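PDB 4CPD: alcohol dehydrogenase from Thermus sp., which probably catalyses the zinc-dependent, reversible oxidation of alcohols to aldehydes or ketones with NAD+ as the hydrogen acceptor. Local coordinates for residues G107-G112 against E124-P129; L161-L166 against H296-A301; R226-E231 against L254-P259. One frame throughout, in Å; residues are numbered along the deposited sequence.

Interaction 1 of 3, residues G107-G112 against E124-P129; sequences GVYGYG and EILRVP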
loop_
_atom_site.group_PDB
_atom_site.type_symbol
_atom_site.label_atom_id
_atom_site.label_comp_id
_atom_site.label_asym_id
_atom_site.label_seq_id
_atom_site.Cartn_x
_atom_site.Cartn_y
_atom_site.Cartn_z
ATOM N N GLY A 107 21.042 11.221 0.066
ATOM C CA GLY A 107 22.037 10.499 0.866
ATOM C C GLY A 107 21.680 10.478 2.330
ATOM O O GLY A 107 20.742 11.129 2.730
ATOM N N VAL A 108 22.443 9.731 3.116
ATOM C CA VAL A 108 22.283 9.649 4.564
ATOM C C VAL A 108 23.614 9.953 5.192
ATOM O O VAL A 108 24.610 9.342 4.851
ATOM C CB VAL A 108 21.921 8.225 5.018
ATOM C CG1 VAL A 108 21.757 8.163 6.522
ATOM C CG2 VAL A 108 20.661 7.753 4.322
ATOM N N TYR A 109 23.626 10.869 6.149
ATOM C CA TYR A 109 24.870 11.233 6.852
ATOM C C TYR A 109 25.542 10.003 7.449
ATOM O O TYR A 109 24.882 9.136 8.004
ATOM C CB TYR A 109 24.619 12.228 8.008
ATOM C CG TYR A 109 23.982 13.535 7.621
ATOM C CD1 TYR A 109 24.703 14.518 6.957
ATOM C CD2 TYR A 109 22.658 13.801 7.947
ATOM C CE1 TYR A 109 24.109 15.720 6.590
ATOM C CE2 TYR A 109 22.062 15.011 7.612
ATOM C CZ TYR A 109 22.783 15.950 6.934
ATOM O OH TYR A 109 22.148 17.109 6.623
ATOM N N GLY A 110 26.860 9.970 7.358
ATOM C CA GLY A 110 27.658 8.962 8.029
ATOM C C GLY A 110 27.222 7.540 7.738
ATOM O O GLY A 110 27.296 6.667 8.631
ATOM N N TYR A 111 26.775 7.298 6.501
ATOM C CA TYR A 111 26.299 5.977 6.132
ATOM C C TYR A 111 27.073 5.372 4.930
ATOM O O TYR A 111 26.621 4.413 4.273
ATOM C CB TYR A 111 24.774 6.005 5.921
ATOM C CG TYR A 111 24.098 4.789 6.516
ATOM C CD1 TYR A 111 24.027 4.623 7.877
ATOM C CD2 TYR A 111 23.546 3.820 5.704
ATOM C CE1 TYR A 111 23.405 3.516 8.433
ATOM C CE2 TYR A 111 22.939 2.703 6.235
ATOM C CZ TYR A 111 22.880 2.551 7.605
ATOM O OH TYR A 111 22.294 1.444 8.166
ATOM N N GLY A 112 28.266 5.899 4.690
ATOM C CA GLY A 112 29.174 5.304 3.728
ATOM C C GLY A 112 28.867 5.652 2.284
ATOM O O GLY A 112 27.881 6.326 2.001
ATOM N N GLU A 124 31.898 17.106 16.210
ATOM C CA GLU A 124 31.652 18.424 16.749
ATOM C C GLU A 124 31.029 19.350 15.723
ATOM O O GLU A 124 30.266 20.250 16.088
ATOM C CB GLU A 124 32.938 19.042 17.260
ATOM C CG GLU A 124 33.575 18.316 18.421
ATOM C CD GLU A 124 34.797 19.052 18.912
ATOM O OE1 GLU A 124 34.593 20.164 19.433
ATOM O OE2 GLU A 124 35.939 18.542 18.731
ATOM N N ILE A 125 31.351 19.133 14.451
ATOM C CA ILE A 125 30.791 19.937 13.353
ATOM C C ILE A 125 30.180 19.048 12.260
ATOM O O ILE A 125 30.755 18.015 11.885
ATOM C CB ILE A 125 31.861 20.836 12.673
ATOM C CG1 ILE A 125 32.681 21.631 13.696
ATOM C CG2 ILE A 125 31.207 21.796 11.671
ATOM C CD1 ILE A 125 31.903 22.714 14.412
ATOM N N LEU A 126 29.039 19.479 11.729
ATOM C CA LEU A 126 28.401 18.793 10.622
ATOM C C LEU A 126 28.159 19.738 9.446
ATOM O O LEU A 126 27.672 20.840 9.647
ATOM C CB LEU A 126 27.085 18.197 11.097
ATOM C CG LEU A 126 26.316 17.305 10.121
ATOM C CD1 LEU A 126 27.081 16.015 9.904
ATOM C CD2 LEU A 126 24.910 17.041 10.668
ATOM N N ARG A 127 28.503 19.303 8.233
ATOM C CA ARG A 127 28.172 20.051 7.040
ATOM C C ARG A 127 26.826 19.540 6.582
ATOM O O ARG A 127 26.663 18.350 6.375
ATOM C CB ARG A 127 29.219 19.858 5.931
ATOM C CG ARG A 127 29.029 20.775 4.710
ATOM C CD ARG A 127 30.064 20.568 3.594
ATOM N NE ARG A 127 29.921 19.261 2.960
ATOM C CZ ARG A 127 29.161 18.983 1.886
ATOM N NH1 ARG A 127 28.437 19.909 1.231
ATOM N NH2 ARG A 127 29.131 17.725 1.459
ATOM N N VAL A 128 25.868 20.442 6.418
ATOM C CA VAL A 128 24.552 20.107 5.938
ATOM C C VAL A 128 24.325 20.799 4.584
ATOM O O VAL A 128 24.119 22.033 4.522
ATOM C CB VAL A 128 23.479 20.564 6.941
ATOM C CG1 VAL A 128 22.069 20.303 6.403
ATOM C CG2 VAL A 128 23.669 19.870 8.279
ATOM N N PRO A 129 24.341 20.023 3.485
ATOM C CA PRO A 129 24.003 20.589 2.171
ATOM C C PRO A 129 22.553 20.950 1.995
ATOM O O PRO A 129 21.712 20.354 2.616
ATOM C CB PRO A 129 24.315 19.451 1.206
ATOM C CG PRO A 129 24.233 18.221 2.032
ATOM C CD PRO A 129 24.683 18.595 3.399
#

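Interaction 2 of 3, residues L161-L166 against H296-A301; sequences LIQGQL and HLYIDA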
loop_
_atom_site.group_PDB
_atom_site.type_symbol
_atom_site.label_atom_id
_atom_site.label_comp_id
_atom_site.label_asym_id
_atom_site.label_seq_id
_atom_site.Cartn_x
_atom_site.Cartn_y
_atom_site.Cartn_z
ATOM N N LEU A 161 2.861 5.572 10.568
ATOM C CA LEU A 161 1.479 5.556 11.023
ATOM C C LEU A 161 0.584 6.437 10.178
ATOM O O LEU A 161 -0.568 6.055 9.896
ATOM C CB LEU A 161 1.369 5.984 12.469
ATOM C CG LEU A 161 2.022 5.022 13.440
ATOM C CD1 LEU A 161 2.120 5.680 14.812
ATOM C CD2 LEU A 161 1.250 3.727 13.495
ATOM N N ILE A 162 1.064 7.607 9.777
ATOM C CA ILE A 162 0.230 8.440 8.883
ATOM C C ILE A 162 -0.023 7.766 7.515
ATOM O O ILE A 162 -1.157 7.782 7.002
ATOM C CB ILE A 162 0.831 9.819 8.640
ATOM C CG1 ILE A 162 0.961 10.573 9.963
ATOM C CG2 ILE A 162 -0.019 10.617 7.675
ATOM C CD1 ILE A 162 -0.333 10.909 10.643
ATOM N N GLN A 163 1.026 7.173 6.950
ATOM C CA GLN A 163 0.913 6.488 5.684
ATOM C C GLN A 163 0.009 5.276 5.840
ATOM O O GLN A 163 -0.751 4.927 4.928
ATOM C CB GLN A 163 2.306 6.129 5.142
ATOM C CG GLN A 163 3.062 7.340 4.566
ATOM C CD GLN A 163 4.569 7.141 4.499
ATOM O OE1 GLN A 163 5.047 6.009 4.450
ATOM N NE2 GLN A 163 5.326 8.240 4.495
ATOM N N GLY A 164 0.053 4.662 7.014
ATOM C CA GLY A 164 -0.820 3.532 7.336
ATOM C C GLY A 164 -2.258 3.938 7.595
ATOM O O GLY A 164 -3.099 3.112 7.909
ATOM N N GLN A 165 -2.517 5.230 7.501
ATOM C CA GLN A 165 -3.854 5.814 7.564
ATOM C C GLN A 165 -4.509 5.690 8.911
ATOM O O GLN A 165 -5.696 5.691 9.022
ATOM C CB GLN A 165 -4.739 5.275 6.447
ATOM C CG GLN A 165 -4.146 5.520 5.069
ATOM C CD GLN A 165 -4.748 6.727 4.387
ATOM O OE1 GLN A 165 -4.175 7.816 4.402
ATOM N NE2 GLN A 165 -5.918 6.535 3.770
ATOM N N LEU A 166 -3.715 5.651 9.953
ATOM C CA LEU A 166 -4.255 5.542 11.291
ATOM C C LEU A 166 -5.327 6.584 11.486
ATOM O O LEU A 166 -5.122 7.753 11.245
ATOM C CB LEU A 166 -3.167 5.748 12.347
ATOM C CG LEU A 166 -3.635 5.670 13.806
ATOM C CD1 LEU A 166 -3.961 4.226 14.151
ATOM C CD2 LEU A 166 -2.566 6.213 14.734
ATOM N N HIS A 296 11.172 14.672 5.875
ATOM C CA HIS A 296 10.871 16.070 5.541
ATOM C C HIS A 296 9.378 16.336 5.471
ATOM O O HIS A 296 8.933 17.422 5.783
ATOM C CB HIS A 296 11.469 16.457 4.201
ATOM C CG HIS A 296 12.943 16.233 4.109
ATOM N ND1 HIS A 296 13.502 14.974 4.114
ATOM C CD2 HIS A 296 13.976 17.106 4.006
ATOM C CE1 HIS A 296 14.809 15.075 4.008
ATOM N NE2 HIS A 296 15.124 16.357 3.953
ATOM N N LEU A 297 8.612 15.337 5.027
ATOM C CA LEU A 297 7.200 15.508 4.859
ATOM C C LEU A 297 6.518 15.749 6.215
ATOM O O LEU A 297 5.548 16.462 6.263
ATOM C CB LEU A 297 6.597 14.279 4.160
ATOM C CG LEU A 297 5.158 14.487 3.623
ATOM C CD1 LEU A 297 5.137 15.553 2.563
ATOM C CD2 LEU A 297 4.580 13.189 3.067
ATOM N N TYR A 298 7.051 15.156 7.288
ATOM C CA TYR A 298 6.415 15.126 8.592
ATOM C C TYR A 298 7.072 15.994 9.647
ATOM O O TYR A 298 6.472 16.292 10.658
ATOM C CB TYR A 298 6.415 13.684 9.090
ATOM C CG TYR A 298 5.763 12.747 8.097
ATOM C CD1 TYR A 298 4.410 12.871 7.801
ATOM C CD2 TYR A 298 6.493 11.755 7.449
ATOM C CE1 TYR A 298 3.805 12.034 6.891
ATOM C CE2 TYR A 298 5.896 10.919 6.531
ATOM C CZ TYR A 298 4.559 11.071 6.261
ATOM O OH TYR A 298 3.945 10.255 5.372
ATOM N N ILE A 299 8.306 16.397 9.432
ATOM C CA ILE A 299 9.096 17.002 10.501
ATOM C C ILE A 299 8.456 18.248 11.115
ATOM O O ILE A 299 8.566 18.450 12.293
ATOM C CB ILE A 299 10.525 17.318 10.022
ATOM C CG1 ILE A 299 11.428 17.611 11.205
ATOM C CG2 ILE A 299 10.528 18.503 9.060
ATOM C CD1 ILE A 299 12.886 17.614 10.829
ATOM N N ASP A 300 7.764 19.066 10.332
ATOM C CA ASP A 300 7.183 20.306 10.872
ATOM C C ASP A 300 6.080 19.989 11.878
ATOM O O ASP A 300 6.020 20.611 12.943
ATOM C CB ASP A 300 6.694 21.228 9.754
ATOM C CG ASP A 300 7.850 21.739 8.878
ATOM O OD1 ASP A 300 8.770 22.373 9.422
ATOM O OD2 ASP A 300 7.894 21.464 7.651
ATOM N N ALA A 301 5.249 18.995 11.559
ATOM C CA ALA A 301 4.175 18.583 12.449
ATOM C C ALA A 301 4.731 17.932 13.680
ATOM O O ALA A 301 4.212 18.123 14.763
ATOM C CB ALA A 301 3.241 17.629 11.757
#

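Interaction 3 of 3, residues R226-E231 against L254-P259; sequences RRVRSE and LEMVRP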
loop_
_atom_site.group_PDB
_atom_site.type_symbol
_atom_site.label_atom_id
_atom_site.label_comp_id
_atom_site.label_asym_id
_atom_site.label_seq_id
_atom_site.Cartn_x
_atom_site.Cartn_y
_atom_site.Cartn_z
ATOM N N ARG A 226 -2.593 -15.263 17.630
ATOM C CA ARG A 226 -3.789 -15.737 18.382
ATOM C C ARG A 226 -4.243 -14.674 19.381
ATOM O O ARG A 226 -5.421 -14.339 19.506
ATOM C CB ARG A 226 -3.454 -17.028 19.142
ATOM N N ARG A 227 -3.249 -14.120 20.051
ATOM C CA ARG A 227 -3.419 -13.152 21.109
ATOM C C ARG A 227 -3.923 -11.797 20.580
ATOM O O ARG A 227 -4.895 -11.218 21.089
ATOM C CB ARG A 227 -2.049 -13.035 21.779
ATOM C CG ARG A 227 -1.948 -12.108 22.963
ATOM C CD ARG A 227 -2.849 -12.451 24.147
ATOM N NE ARG A 227 -2.285 -11.719 25.288
ATOM C CZ ARG A 227 -2.842 -10.673 25.905
ATOM N NH1 ARG A 227 -4.060 -10.245 25.586
ATOM N NH2 ARG A 227 -2.176 -10.075 26.891
ATOM N N VAL A 228 -3.254 -11.294 19.552
ATOM C CA VAL A 228 -3.657 -10.058 18.905
ATOM C C VAL A 228 -5.098 -10.169 18.395
ATOM O O VAL A 228 -5.893 -9.225 18.456
ATOM C CB VAL A 228 -2.690 -9.702 17.732
ATOM C CG1 VAL A 228 -3.277 -8.633 16.823
ATOM C CG2 VAL A 228 -1.337 -9.220 18.258
ATOM N N ARG A 229 -5.446 -11.324 17.871
ATOM C CA ARG A 229 -6.772 -11.472 17.304
ATOM C C ARG A 229 -7.848 -11.415 18.381
ATOM O O ARG A 229 -8.846 -10.700 18.217
ATOM C CB ARG A 229 -6.868 -12.743 16.465
ATOM C CG ARG A 229 -6.270 -12.561 15.078
ATOM C CD ARG A 229 -6.566 -13.719 14.151
ATOM N NE ARG A 229 -5.760 -13.634 12.931
ATOM C CZ ARG A 229 -5.417 -14.674 12.161
ATOM N NH1 ARG A 229 -5.807 -15.914 12.462
ATOM N NH2 ARG A 229 -4.670 -14.476 11.077
ATOM N N SER A 230 -7.626 -12.130 19.488
ATOM C CA SER A 230 -8.576 -12.118 20.614
ATOM C C SER A 230 -8.748 -10.705 21.207
ATOM O O SER A 230 -9.851 -10.318 21.622
ATOM C CB SER A 230 -8.175 -13.126 21.700
ATOM O OG SER A 230 -6.767 -13.238 21.829
ATOM N N GLU A 231 -7.675 -9.921 21.201
ATOM C CA GLU A 231 -7.760 -8.549 21.676
ATOM C C GLU A 231 -8.527 -7.606 20.734
ATOM O O GLU A 231 -8.897 -6.489 21.135
ATOM C CB GLU A 231 -6.357 -8.012 21.910
ATOM C CG GLU A 231 -5.641 -8.643 23.094
ATOM C CD GLU A 231 -6.215 -8.209 24.454
ATOM O OE1 GLU A 231 -6.925 -7.185 24.555
ATOM O OE2 GLU A 231 -5.942 -8.903 25.452
ATOM N N LEU A 254 1.386 -9.517 8.204
ATOM C CA LEU A 254 0.370 -9.811 7.188
ATOM C C LEU A 254 -0.675 -10.844 7.632
ATOM O O LEU A 254 -1.836 -10.779 7.237
ATOM C CB LEU A 254 1.036 -10.226 5.880
ATOM C CG LEU A 254 1.717 -9.036 5.197
ATOM C CD1 LEU A 254 2.695 -9.504 4.153
ATOM C CD2 LEU A 254 0.718 -8.081 4.552
ATOM N N GLU A 255 -0.268 -11.783 8.469
ATOM C CA GLU A 255 -1.208 -12.712 9.050
ATOM C C GLU A 255 -2.071 -12.007 10.111
ATOM O O GLU A 255 -3.291 -12.152 10.171
ATOM C CB GLU A 255 -0.435 -13.862 9.674
ATOM C CG GLU A 255 -1.293 -15.099 9.889
ATOM C CD GLU A 255 -0.507 -16.281 10.432
ATOM O OE1 GLU A 255 0.736 -16.182 10.578
ATOM O OE2 GLU A 255 -1.147 -17.323 10.693
ATOM N N MET A 256 -1.404 -11.243 10.956
ATOM C CA MET A 256 -2.022 -10.587 12.090
ATOM C C MET A 256 -3.120 -9.561 11.704
ATOM O O MET A 256 -4.201 -9.534 12.303
ATOM C CB MET A 256 -0.872 -9.923 12.834
ATOM C CG MET A 256 -1.179 -9.168 14.104
ATOM S SD MET A 256 0.386 -8.514 14.739
ATOM C CE MET A 256 1.329 -9.993 15.073
ATOM N N VAL A 257 -2.838 -8.723 10.705
ATOM C CA VAL A 257 -3.697 -7.583 10.384
ATOM C C VAL A 257 -5.061 -8.104 9.974
ATOM O O VAL A 257 -5.148 -9.165 9.372
ATOM C CB VAL A 257 -3.085 -6.701 9.256
ATOM C CG1 VAL A 257 -3.079 -7.440 7.926
ATOM C CG2 VAL A 257 -3.813 -5.365 9.120
ATOM N N ARG A 258 -6.123 -7.364 10.302
ATOM C CA ARG A 258 -7.462 -7.735 9.854
ATOM C C ARG A 258 -7.608 -7.659 8.342
ATOM O O ARG A 258 -6.912 -6.905 7.683
ATOM C CB ARG A 258 -8.547 -6.860 10.496
ATOM C CG ARG A 258 -8.694 -5.433 9.979
ATOM C CD ARG A 258 -9.989 -4.825 10.496
ATOM N NE ARG A 258 -10.156 -3.386 10.213
ATOM C CZ ARG A 258 -10.562 -2.862 9.052
ATOM N NH1 ARG A 258 -10.833 -3.620 7.988
ATOM N NH2 ARG A 258 -10.698 -1.557 8.948
ATOM N N PRO A 259 -8.552 -8.424 7.799
ATOM C CA PRO A 259 -8.986 -8.184 6.441
ATOM C C PRO A 259 -9.314 -6.727 6.238
ATOM O O PRO A 259 -9.919 -6.104 7.102
ATOM C CB PRO A 259 -10.261 -9.036 6.325
ATOM C CG PRO A 259 -10.018 -10.179 7.259
ATOM C CD PRO A 259 -9.262 -9.567 8.407
#

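Interaction 1 of 3, residues G107-G112 against E124-P129
Tyr109 is the whole of the first segment's share in this contact: its phenol ring reaches from the turn at 107-112 to the strand 125-128, burying 156 Å² in all, both sides summed. The backbones stay well apart, Tyr109 CA lying 8.9 Å from Val128 CA, so the side chain alone bridges the interval. With CG anti to its own carbonyl carbon (chi1 -59°), the ring is directed at the strand. The packed part is mainly apolar. Leu126 crosses the ring at about a right angle; its CD2 lies over one ring face, while its CD1 approaches Tyr109 CD1 at 4.1 Å. Farther out, Tyr109 CZ meets Val128 CG2 at 4.2 Å, both methyls of that valine lying close to the hydroxyl, and Pro129 CD comes within 4.3 Å of Tyr109 CE1. The carbonyl oxygen of Arg127 also lies by the ring, 3.7 Å from Tyr109 CE1, in an oblique position. Strand 28-37 continues this packing behind Leu126 and Val128, and Ile87 touches both Tyr109 and Pro129. The looser side belongs to Arg127, partly exposed, whose NH1 forms a salt bridge with Asp27. A type II turn from Val108 to Tyr111 carries the tyrosine, whose side chain comes within about 4 Å of zinc ligand His59. This is packing within the GroES-like catalytic domain of a medium-chain, zinc-containing alcohol dehydrogenase.

Interaction 2 of 3, residues L161-L166 against H296-A301
Gln163 and Tyr298 join two helix segments through a single side-chain hydrogen bond, at a point where helix 153-163 closes in a Schellman motif. Gln163 NE2 donates to Tyr298 OH over 2.6 Å, with an N-H...O angle of 149°. The amide nitrogen arrives at the edge of the phenol ring, near its plane, yet the two flat groups are not coplanar: amide and ring are turned 42° against each other. The hydroxyl itself sits slightly off the amide plane of Gln163. Beside this polar contact, Ile162 gives the apolar one: its CB lies 4.1 Å from Tyr298 CE1, while the amide nitrogen is by the CE2 flank of the ring. There the side chains of Ile162 and Tyr298 run past each other in opposite directions.

The next shell explains how these groups are placed. Gln163 has CG beside its backbone N (chi1 -75°); the side chain leaves its helix alongside the contact, and the extended chain beyond CG then brings NE2 round to the hydroxyl. On the opposite helix, Leu297 CB covers one face of the Tyr298 ring, and Leu191 packs on Ile162. Farther out, Arg262 NH1 donates to Gly164 O, holding the turn that follows the helix. The contact lies near the coenzyme, the bound NAD being about 9 Å from the Gln163 side chain. Gln165, with its positive phi, completes the Schellman turn: Gln165 N bonds to Ile162 O at 2.9 Å, and Leu166 N reaches back to Leu161 O at 3.2 Å.

Interaction 3 of 3, residues R226-E231 against L254-P259
This is a helix-helix contact on one face of the Rossmann domain, where helix 224-231 lies beside the C-terminal end of helix 247-256; it combines an apolar centre with a polar bridge at its margin. The buried area, 200 Å² for both sides together, and the 7.0 Å between Val228 CA and Met256 CA show how closely the backbones pass. At the centre, Val228 CG1 touches Met256 CG at 3.5 Å, and Val228 CG2 faces the sulfur, Met256 SD, at 4.0 Å. The two side chains cross at about a right angle, the methionine running fully extended as far as SD before bending at chi3. Beneath them, Val228 also packs on Ile217, Leu197 and Ile199 of the parallel sheet.

The polar bridge is made by Arg229. Its chain, extended from CG to NE, carries the guanidinium to the helix end, where NH2 donates to Glu255 O at 2.9 Å with an N-H...O angle of 160°. The oxygen lies near the guanidinium plane, at its edge, but the nitrogen stands above the carbonyl plane, 50° out of it, and so is not on a lone pair. Lys284 NZ is a second donor to Glu255 O, so two cationic side chains converge on this carbonyl near the helix end. Glu255 may add a weak electrostatic attraction: its OE2 is 4.5 Å from Arg229 NH2, well out of the guanidinium plane, beyond salt-bridge range.

Past the helix, Arg258 pairs with Asp238 and hydrogen-bonds Gln99 of the second subunit, so the segment leads on to the dimer contact. Neighbouring helices laid side by side against a parallel sheet, one of them in the crossover from strand 215-218 to strand 239-242, are characteristic of the dinucleotide-binding Rossmann fold.

In the fold
Along the chain interaction 1 closes first, within the GroES-like domain; interaction 2 then spans 161-166 to 296-301, and interaction 3 is nested inside the loop it closes. The centres of interactions 1 and 2, and those of 2 and 3, are about 24 Å apart, whereas those of 1 and 3 are about 41 Å apart and lie on opposite sides of the chain's centre. None touches another, the closest approach being about 7 Å between nearest atoms of 1 and 2. Interaction 2 joins helices 153-163 and 295-307, and interaction 3 lies against the six-stranded parallel sheet. Interactions 1 and 3 thus sample the catalytic and coenzyme domains; interaction 2 probably lies near their junction.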